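Local structure of putative peptidase (Bacteroides fragilis, 5DYN) at residues Y87-D96 with V186-N194; S143-R151 with Y198-K209. The protein is a clostripain-family cysteine protease, represented here by its C-terminal part, that probably activates the B. fragilis toxin by cleavage. All blocks are in the same frame, centred on the assembly; numbering follows the deposited sequence.

Followed from the N terminus, the first segment reached is the end of helix 78-92 with the loop after it, whose partner on strand 185-196 comes some 90 residues later; interaction 1 closes that long loop. Before it closes, residues 143-151 have passed by, and they are met only later by 198-209, in interaction 2. The two closures therefore cross rather than nest. They share a border, because strands 185-196 and 200-203 are neighbours in one mixed sheet: N194 O probably accepts from F202 N, and P192 O from M204 N. Together they tie a helix, the last two strands of the sheet and the loop leading to strand 158-159.

Interaction 1 (Y87-D96 with V186-N194); sequences YDYYQSRYDD and VYWKSTPRN. Unlike the reference sequence in segment 87-96: D95 (reference Asn). With NA (sodium ion), chain F.
Y87 lies flat on K189: CB of the lysine sits over the ring centre, 3.7 Å from the centroid, while its folded chain brings CE to 3.6 Å from Y87 CE2. The tyrosine reaches the strand because its CG stands anti to the backbone N (chi1 174°). Q91 CB, from the next helical turn, packs against the opposite face, offset toward the rim, so the ring lies between the two side chains, and T191 N comes up at the ring edge, in plane. The phenol oxygen makes a weak hydrogen bond, Y87 OH to S190 O at 3.5 Å. Y187 crosses Y87 at about a right angle, Y187 OH resting on Y87 CB.

A second ring repeats the principle past the helix end. T191 CB packs over one face of Y94, 3.8 Å from the ring centroid, and on the other face lies the backbone N of D96. The Y94 OH takes a weak, bent hydrogen bond from R193 N at 3.2 Å, and P192 CD approaches Y94 CE2 obliquely.

Helix 87-92 and strand 187-190 run nearly parallel, their axes 14° apart and 9.4 Å at closest approach, as a helix lies on the sheet of an alpha/beta fold. The strand belongs to the mixed sheet, and V186 and Y187, both facing V113, form a classic beta bulge where it enters the contact.

Beyond the rings, R193 NE donates to D96 OD1 at 2.6 Å, in the guanidinium plane and on the syn lone pair, and NH2 adds a weaker bond to the same oxygen in this salt bridge. M201 of strand 200-203 touches both residues. Farther out, Y90 O and the backbone oxygen of W105 bind a sodium ion, and the two rings meet edge-to-face. T191 OG1 is hydrogen-bonded to V109 N.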
# COMPACT_ATOMS: atom_id res chain seq x y z
N TYR B 87 -6.35 11.16 4.91
CA TYR B 87 -6.08 12.41 4.20
C TYR B 87 -6.49 13.65 4.99
O TYR B 87 -5.71 14.59 5.10
CB TYR B 87 -6.80 12.42 2.85
CG TYR B 87 -6.66 13.74 2.14
CD1 TYR B 87 -5.47 14.09 1.51
CD2 TYR B 87 -7.70 14.67 2.13
CE1 TYR B 87 -5.33 15.30 0.87
CE2 TYR B 87 -7.56 15.89 1.49
CZ TYR B 87 -6.37 16.20 0.86
OH TYR B 87 -6.21 17.40 0.22
N ASP B 88 -7.71 13.65 5.52
CA ASP B 88 -8.25 14.81 6.22
C ASP B 88 -7.37 15.25 7.38
O ASP B 88 -7.23 16.44 7.66
CB ASP B 88 -9.67 14.54 6.72
CG ASP B 88 -10.70 14.54 5.60
OD1 ASP B 88 -10.44 15.18 4.56
OD2 ASP B 88 -11.76 13.91 5.77
N TYR B 89 -6.77 14.27 8.06
CA TYR B 89 -5.91 14.54 9.20
C TYR B 89 -4.69 15.36 8.80
O TYR B 89 -4.37 16.37 9.44
CB TYR B 89 -5.45 13.23 9.85
CG TYR B 89 -4.67 13.42 11.13
CD1 TYR B 89 -5.32 13.48 12.35
CD2 TYR B 89 -3.29 13.53 11.11
CE1 TYR B 89 -4.62 13.64 13.53
CE2 TYR B 89 -2.57 13.69 12.29
CZ TYR B 89 -3.25 13.75 13.49
OH TYR B 89 -2.55 13.91 14.67
N TYR B 90 -4.02 14.93 7.75
CA TYR B 90 -2.78 15.58 7.33
C TYR B 90 -3.03 16.85 6.54
O TYR B 90 -2.17 17.73 6.49
CB TYR B 90 -1.92 14.62 6.50
CG TYR B 90 -1.21 13.57 7.32
CD1 TYR B 90 0.07 13.80 7.81
CD2 TYR B 90 -1.81 12.34 7.60
CE1 TYR B 90 0.73 12.84 8.56
CE2 TYR B 90 -1.15 11.38 8.34
CZ TYR B 90 0.12 11.63 8.82
OH TYR B 90 0.77 10.68 9.56
N GLN B 91 -4.21 16.96 5.93
CA GLN B 91 -4.52 18.17 5.17
C GLN B 91 -4.90 19.30 6.13
O GLN B 91 -4.68 20.47 5.83
CB GLN B 91 -5.64 17.91 4.15
CG GLN B 91 -7.04 17.83 4.71
CD GLN B 91 -7.72 19.18 4.83
OE1 GLN B 91 -7.24 20.18 4.28
NE2 GLN B 91 -8.84 19.23 5.55
N SER B 92 -5.45 18.94 7.28
CA SER B 92 -5.83 19.92 8.29
C SER B 92 -4.60 20.57 8.91
O SER B 92 -4.63 21.73 9.31
CB SER B 92 -6.68 19.26 9.39
OG SER B 92 -7.92 18.82 8.87
N ARG B 93 -3.52 19.81 8.98
CA ARG B 93 -2.29 20.29 9.59
C ARG B 93 -1.25 20.66 8.53
O ARG B 93 -0.10 20.95 8.86
CB ARG B 93 -1.73 19.22 10.54
CG ARG B 93 -2.67 18.93 11.70
CD ARG B 93 -2.33 17.62 12.40
NE ARG B 93 -3.18 17.41 13.57
CZ ARG B 93 -4.44 16.99 13.51
NH1 ARG B 93 -5.00 16.73 12.34
NH2 ARG B 93 -5.14 16.84 14.63
N TYR B 94 -1.67 20.66 7.27
CA TYR B 94 -0.77 20.97 6.16
C TYR B 94 -0.36 22.43 6.16
O TYR B 94 -1.21 23.32 6.15
CB TYR B 94 -1.44 20.61 4.83
CG TYR B 94 -0.60 20.95 3.62
CD1 TYR B 94 0.47 20.15 3.24
CD2 TYR B 94 -0.89 22.07 2.85
CE1 TYR B 94 1.23 20.46 2.12
CE2 TYR B 94 -0.13 22.38 1.73
CZ TYR B 94 0.93 21.57 1.38
OH TYR B 94 1.68 21.89 0.27
N ASP B 95 0.94 22.68 6.16
CA ASP B 95 1.46 24.04 6.09
C ASP B 95 2.67 24.08 5.17
O ASP B 95 3.66 24.77 5.44
CB ASP B 95 1.83 24.55 7.49
CG ASP B 95 1.96 26.06 7.55
OD1 ASP B 95 1.33 26.75 6.72
OD2 ASP B 95 2.68 26.56 8.44
N ASP B 96 2.57 23.33 4.07
CA ASP B 96 3.63 23.23 3.07
C ASP B 96 4.98 22.86 3.69
O ASP B 96 6.03 23.38 3.29
CB ASP B 96 3.75 24.54 2.27
CG ASP B 96 4.53 24.37 0.97
OD1 ASP B 96 4.48 23.27 0.38
OD2 ASP B 96 5.19 25.34 0.55
N VAL B 186 -10.89 4.74 -7.16
CA VAL B 186 -12.15 5.24 -6.62
C VAL B 186 -11.91 6.39 -5.64
O VAL B 186 -12.84 7.11 -5.28
CB VAL B 186 -12.94 4.12 -5.92
CG1 VAL B 186 -13.33 3.05 -6.92
CG2 VAL B 186 -12.11 3.52 -4.79
N TYR B 187 -10.66 6.55 -5.22
CA TYR B 187 -10.29 7.66 -4.34
C TYR B 187 -8.87 8.10 -4.63
O TYR B 187 -7.97 7.28 -4.78
CB TYR B 187 -10.43 7.25 -2.87
CG TYR B 187 -10.14 8.37 -1.89
CD1 TYR B 187 -8.83 8.67 -1.50
CD2 TYR B 187 -11.17 9.13 -1.33
CE1 TYR B 187 -8.56 9.69 -0.61
CE2 TYR B 187 -10.91 10.15 -0.43
CZ TYR B 187 -9.60 10.43 -0.08
OH TYR B 187 -9.33 11.44 0.82
N TRP B 188 -8.67 9.41 -4.69
CA TRP B 188 -7.34 9.98 -4.84
C TRP B 188 -7.34 11.44 -4.39
O TRP B 188 -7.89 12.31 -5.07
CB TRP B 188 -6.84 9.86 -6.28
CG TRP B 188 -5.56 10.60 -6.55
CD1 TRP B 188 -5.35 11.56 -7.50
CD2 TRP B 188 -4.30 10.43 -5.87
NE1 TRP B 188 -4.05 12.00 -7.46
CE2 TRP B 188 -3.39 11.33 -6.47
CE3 TRP B 188 -3.87 9.62 -4.82
CZ2 TRP B 188 -2.06 11.43 -6.04
CZ3 TRP B 188 -2.55 9.72 -4.40
CH2 TRP B 188 -1.66 10.62 -5.02
N LYS B 189 -6.73 11.68 -3.24
CA LYS B 189 -6.62 13.03 -2.71
C LYS B 189 -5.19 13.30 -2.27
O LYS B 189 -4.51 12.41 -1.74
CB LYS B 189 -7.58 13.24 -1.53
CG LYS B 189 -9.04 13.23 -1.93
CD LYS B 189 -9.43 14.54 -2.59
CE LYS B 189 -9.34 15.70 -1.62
NZ LYS B 189 -9.83 16.97 -2.21
N SER B 190 -4.73 14.52 -2.51
CA SER B 190 -3.38 14.90 -2.12
C SER B 190 -3.29 16.38 -1.80
O SER B 190 -3.95 17.21 -2.42
CB SER B 190 -2.39 14.57 -3.24
OG SER B 190 -1.08 14.97 -2.88
N THR B 191 -2.47 16.70 -0.81
CA THR B 191 -2.09 18.08 -0.56
C THR B 191 -1.31 18.57 -1.77
O THR B 191 -0.78 17.76 -2.53
CB THR B 191 -1.26 18.21 0.73
OG1 THR B 191 -0.15 17.30 0.68
CG2 THR B 191 -2.11 17.88 1.94
N PRO B 192 -1.26 19.90 -1.98
CA PRO B 192 -0.50 20.45 -3.11
C PRO B 192 0.92 19.87 -3.20
O PRO B 192 1.43 19.64 -4.29
CB PRO B 192 -0.46 21.95 -2.81
CG PRO B 192 -1.73 22.20 -2.06
CD PRO B 192 -1.97 20.96 -1.24
N ARG B 193 1.54 19.64 -2.04
CA ARG B 193 2.85 19.02 -2.00
C ARG B 193 2.90 17.92 -0.94
O ARG B 193 2.08 17.89 -0.02
CB ARG B 193 3.94 20.06 -1.75
CG ARG B 193 4.02 21.13 -2.84
CD ARG B 193 5.41 21.75 -2.95
NE ARG B 193 5.81 22.40 -1.71
CZ ARG B 193 7.06 22.79 -1.46
NH1 ARG B 193 8.02 22.59 -2.35
NH2 ARG B 193 7.34 23.38 -0.31
N ASN B 194 3.86 17.01 -1.08
CA ASN B 194 4.13 15.98 -0.09
C ASN B 194 5.56 16.10 0.41
O ASN B 194 6.37 16.84 -0.17
CB ASN B 194 3.91 14.57 -0.67
CG ASN B 194 2.45 14.22 -0.84
OD1 ASN B 194 1.57 15.08 -0.78
ND2 ASN B 194 2.18 12.94 -1.05
NA NA F . 0.67 18.01 7.24

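Interaction 2 (S143-R151 with Y198-K209). With NA (sodium ion), chain I.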
# COMPACT_ATOMS: atom_id res chain seq x y z
N SER B 143 9.02 14.07 -19.19
CA SER B 143 8.70 15.38 -18.65
C SER B 143 7.19 15.55 -18.63
O SER B 143 6.51 15.24 -19.62
CB SER B 143 9.37 16.49 -19.47
OG SER B 143 9.03 16.39 -20.84
N GLY B 144 6.66 16.03 -17.52
CA GLY B 144 5.22 16.20 -17.38
C GLY B 144 4.55 14.97 -16.80
O GLY B 144 3.40 15.04 -16.34
N VAL B 145 5.25 13.84 -16.81
CA VAL B 145 4.74 12.62 -16.19
C VAL B 145 5.18 12.58 -14.73
O VAL B 145 6.36 12.41 -14.44
CB VAL B 145 5.23 11.35 -16.90
CG1 VAL B 145 4.67 10.11 -16.21
CG2 VAL B 145 4.84 11.37 -18.37
N MET B 146 4.22 12.75 -13.82
CA MET B 146 4.50 12.79 -12.39
C MET B 146 5.34 11.60 -11.95
O MET B 146 5.01 10.45 -12.25
CB MET B 146 3.20 12.82 -11.58
CG MET B 146 3.43 12.75 -10.07
SD MET B 146 4.33 14.19 -9.44
CE MET B 146 4.62 13.70 -7.74
N CYS B 147 6.43 11.89 -11.26
CA CYS B 147 7.27 10.86 -10.69
C CYS B 147 7.08 10.83 -9.18
O CYS B 147 7.38 11.82 -8.50
CB CYS B 147 8.74 11.09 -11.03
SG CYS B 147 9.85 9.77 -10.50
N TYR B 148 6.56 9.72 -8.66
CA TYR B 148 6.31 9.58 -7.23
C TYR B 148 7.59 9.26 -6.46
O TYR B 148 7.61 9.30 -5.23
CB TYR B 148 5.27 8.49 -6.97
CG TYR B 148 3.91 8.75 -7.57
CD1 TYR B 148 3.12 9.81 -7.13
CD2 TYR B 148 3.40 7.91 -8.56
CE1 TYR B 148 1.87 10.04 -7.67
CE2 TYR B 148 2.15 8.14 -9.11
CZ TYR B 148 1.39 9.20 -8.66
OH TYR B 148 0.15 9.42 -9.21
N ASP B 149 8.66 8.94 -7.20
CA ASP B 149 9.93 8.56 -6.59
C ASP B 149 10.92 9.72 -6.66
O ASP B 149 11.43 10.05 -7.73
CB ASP B 149 10.50 7.32 -7.28
CG ASP B 149 11.63 6.67 -6.49
OD1 ASP B 149 12.26 7.35 -5.66
OD2 ASP B 149 11.88 5.47 -6.72
N ARG B 150 11.18 10.32 -5.51
CA ARG B 150 11.99 11.54 -5.45
C ARG B 150 13.47 11.24 -5.26
O ARG B 150 14.29 12.16 -5.14
CB ARG B 150 11.47 12.43 -4.32
CG ARG B 150 10.09 12.98 -4.59
CD ARG B 150 10.17 14.04 -5.66
NE ARG B 150 9.19 13.86 -6.72
CZ ARG B 150 9.02 14.71 -7.73
NH1 ARG B 150 9.77 15.80 -7.81
NH2 ARG B 150 8.11 14.47 -8.67
N ARG B 151 13.82 9.96 -5.24
CA ARG B 151 15.20 9.52 -5.17
C ARG B 151 15.78 9.43 -6.58
O ARG B 151 15.56 8.45 -7.28
CB ARG B 151 15.30 8.16 -4.47
CG ARG B 151 14.63 8.13 -3.11
CD ARG B 151 14.35 6.71 -2.66
NE ARG B 151 13.49 6.01 -3.61
CZ ARG B 151 13.01 4.79 -3.43
NH1 ARG B 151 13.30 4.12 -2.32
NH2 ARG B 151 12.24 4.23 -4.36
N TYR B 198 13.96 12.05 1.26
CA TYR B 198 15.15 12.04 0.43
C TYR B 198 15.37 13.38 -0.27
O TYR B 198 16.50 13.83 -0.43
CB TYR B 198 15.06 10.91 -0.60
CG TYR B 198 14.81 9.56 0.03
CD1 TYR B 198 15.87 8.77 0.46
CD2 TYR B 198 13.52 9.08 0.21
CE1 TYR B 198 15.65 7.54 1.05
CE2 TYR B 198 13.29 7.85 0.80
CZ TYR B 198 14.36 7.08 1.21
OH TYR B 198 14.14 5.85 1.79
N ALA B 199 14.28 14.02 -0.68
CA ALA B 199 14.36 15.25 -1.47
C ALA B 199 13.69 16.46 -0.80
O ALA B 199 13.92 17.60 -1.20
CB ALA B 199 13.77 15.02 -2.85
N GLY B 200 12.86 16.20 0.20
CA GLY B 200 12.15 17.27 0.88
C GLY B 200 10.74 17.44 0.35
O GLY B 200 10.18 16.51 -0.24
N MET B 201 10.16 18.61 0.57
CA MET B 201 8.85 18.91 0.02
C MET B 201 8.93 18.89 -1.50
O MET B 201 9.81 19.50 -2.09
CB MET B 201 8.34 20.26 0.52
CG MET B 201 8.10 20.33 2.02
SD MET B 201 6.91 19.10 2.59
CE MET B 201 5.47 19.52 1.61
N PHE B 202 8.00 18.18 -2.12
CA PHE B 202 7.94 18.12 -3.58
C PHE B 202 6.50 18.28 -4.05
O PHE B 202 5.57 17.90 -3.35
CB PHE B 202 8.54 16.81 -4.10
CG PHE B 202 7.73 15.59 -3.75
CD1 PHE B 202 7.84 14.99 -2.51
CD2 PHE B 202 6.88 15.02 -4.69
CE1 PHE B 202 7.10 13.86 -2.19
CE2 PHE B 202 6.14 13.89 -4.38
CZ PHE B 202 6.25 13.31 -3.13
N THR B 203 6.33 18.85 -5.24
CA THR B 203 5.00 19.10 -5.78
C THR B 203 4.34 17.83 -6.30
O THR B 203 4.94 17.03 -7.02
CB THR B 203 5.06 20.14 -6.94
OG1 THR B 203 5.68 21.34 -6.47
CG2 THR B 203 3.66 20.45 -7.45
N MET B 204 3.08 17.64 -5.91
CA MET B 204 2.26 16.57 -6.46
C MET B 204 1.45 17.12 -7.63
O MET B 204 0.52 17.90 -7.42
CB MET B 204 1.33 15.99 -5.40
CG MET B 204 0.39 14.91 -5.92
SD MET B 204 1.28 13.41 -6.36
CE MET B 204 1.81 12.84 -4.75
N ASN B 205 1.81 16.72 -8.85
CA ASN B 205 1.13 17.19 -10.05
C ASN B 205 -0.38 17.00 -9.97
O ASN B 205 -0.87 15.96 -9.52
CB ASN B 205 1.68 16.49 -11.29
CG ASN B 205 3.10 16.89 -11.59
OD1 ASN B 205 3.69 17.71 -10.89
ND2 ASN B 205 3.67 16.30 -12.64
N GLN B 206 -1.12 18.02 -10.40
CA GLN B 206 -2.56 18.05 -10.24
C GLN B 206 -3.27 17.06 -11.15
O GLN B 206 -4.44 16.74 -10.93
CB GLN B 206 -3.09 19.47 -10.48
CG GLN B 206 -2.61 20.50 -9.46
CD GLN B 206 -3.03 20.18 -8.04
OE1 GLN B 206 -4.15 19.73 -7.80
NE2 GLN B 206 -2.13 20.39 -7.09
N ASP B 207 -2.57 16.57 -12.17
CA ASP B 207 -3.17 15.62 -13.10
C ASP B 207 -2.77 14.17 -12.80
O ASP B 207 -3.14 13.26 -13.53
CB ASP B 207 -2.79 15.97 -14.55
CG ASP B 207 -1.29 16.07 -14.77
OD1 ASP B 207 -0.52 15.70 -13.85
OD2 ASP B 207 -0.89 16.51 -15.86
N ALA B 208 -2.01 13.98 -11.73
CA ALA B 208 -1.70 12.63 -11.27
C ALA B 208 -2.98 11.95 -10.78
O ALA B 208 -3.89 12.62 -10.28
CB ALA B 208 -0.65 12.66 -10.17
N LYS B 209 -3.05 10.63 -10.91
CA LYS B 209 -4.28 9.92 -10.58
C LYS B 209 -4.11 8.99 -9.38
O LYS B 209 -5.09 8.43 -8.89
CB LYS B 209 -4.78 9.14 -11.79
CG LYS B 209 -5.01 9.99 -13.04
CD LYS B 209 -5.88 11.21 -12.75
CE LYS B 209 -6.36 11.86 -14.04
NZ LYS B 209 -5.24 12.28 -14.93
NA NA I . 1.97 14.78 -14.28
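M146 and M204 meet at about a right angle, the methyl carbon M146 CE set 3.6 Å from M204 SD and also in plane at the edge of the F202 ring. The M146 chain bends at chi2 (64°), which turns its sulfur toward N205, where N205 N makes a weak but nearly straight hydrogen bond to M146 SD. M204 SD in turn lies at the edge of Y148, a Met-aromatic contact with CE1 3.7 Å away, and A208 CB fills in beside the Y148 hydroxyl.

Over the face of F202 runs R150: its CG stands 3.6 Å from the ring centroid and its guanidinium lies almost parallel to the ring. R150 NH2 donates to C147 O at 2.8 Å, and with a weak bond from NE to the same oxygen helps hold that orientation. R151 likewise lays CD on the face of Y198, while its NE and NH2 grip D149 side-on; D149 OD1 also closes an Asx turn on R151 N. E120 of the neighbouring chain pairs with R151 NH1.

At the far end a sodium ion joins the segments, bound by G144 O at 2.5 Å and D207 OD1 at 2.7 Å, with the N205 amide beside it. Y148 OH bonds D159, and backbone bonds tie M146 to D159 and Y148 to Y157, so loop 143-151 is wedged between strand 158-159, helix 160-167 and the edge strand 200-203.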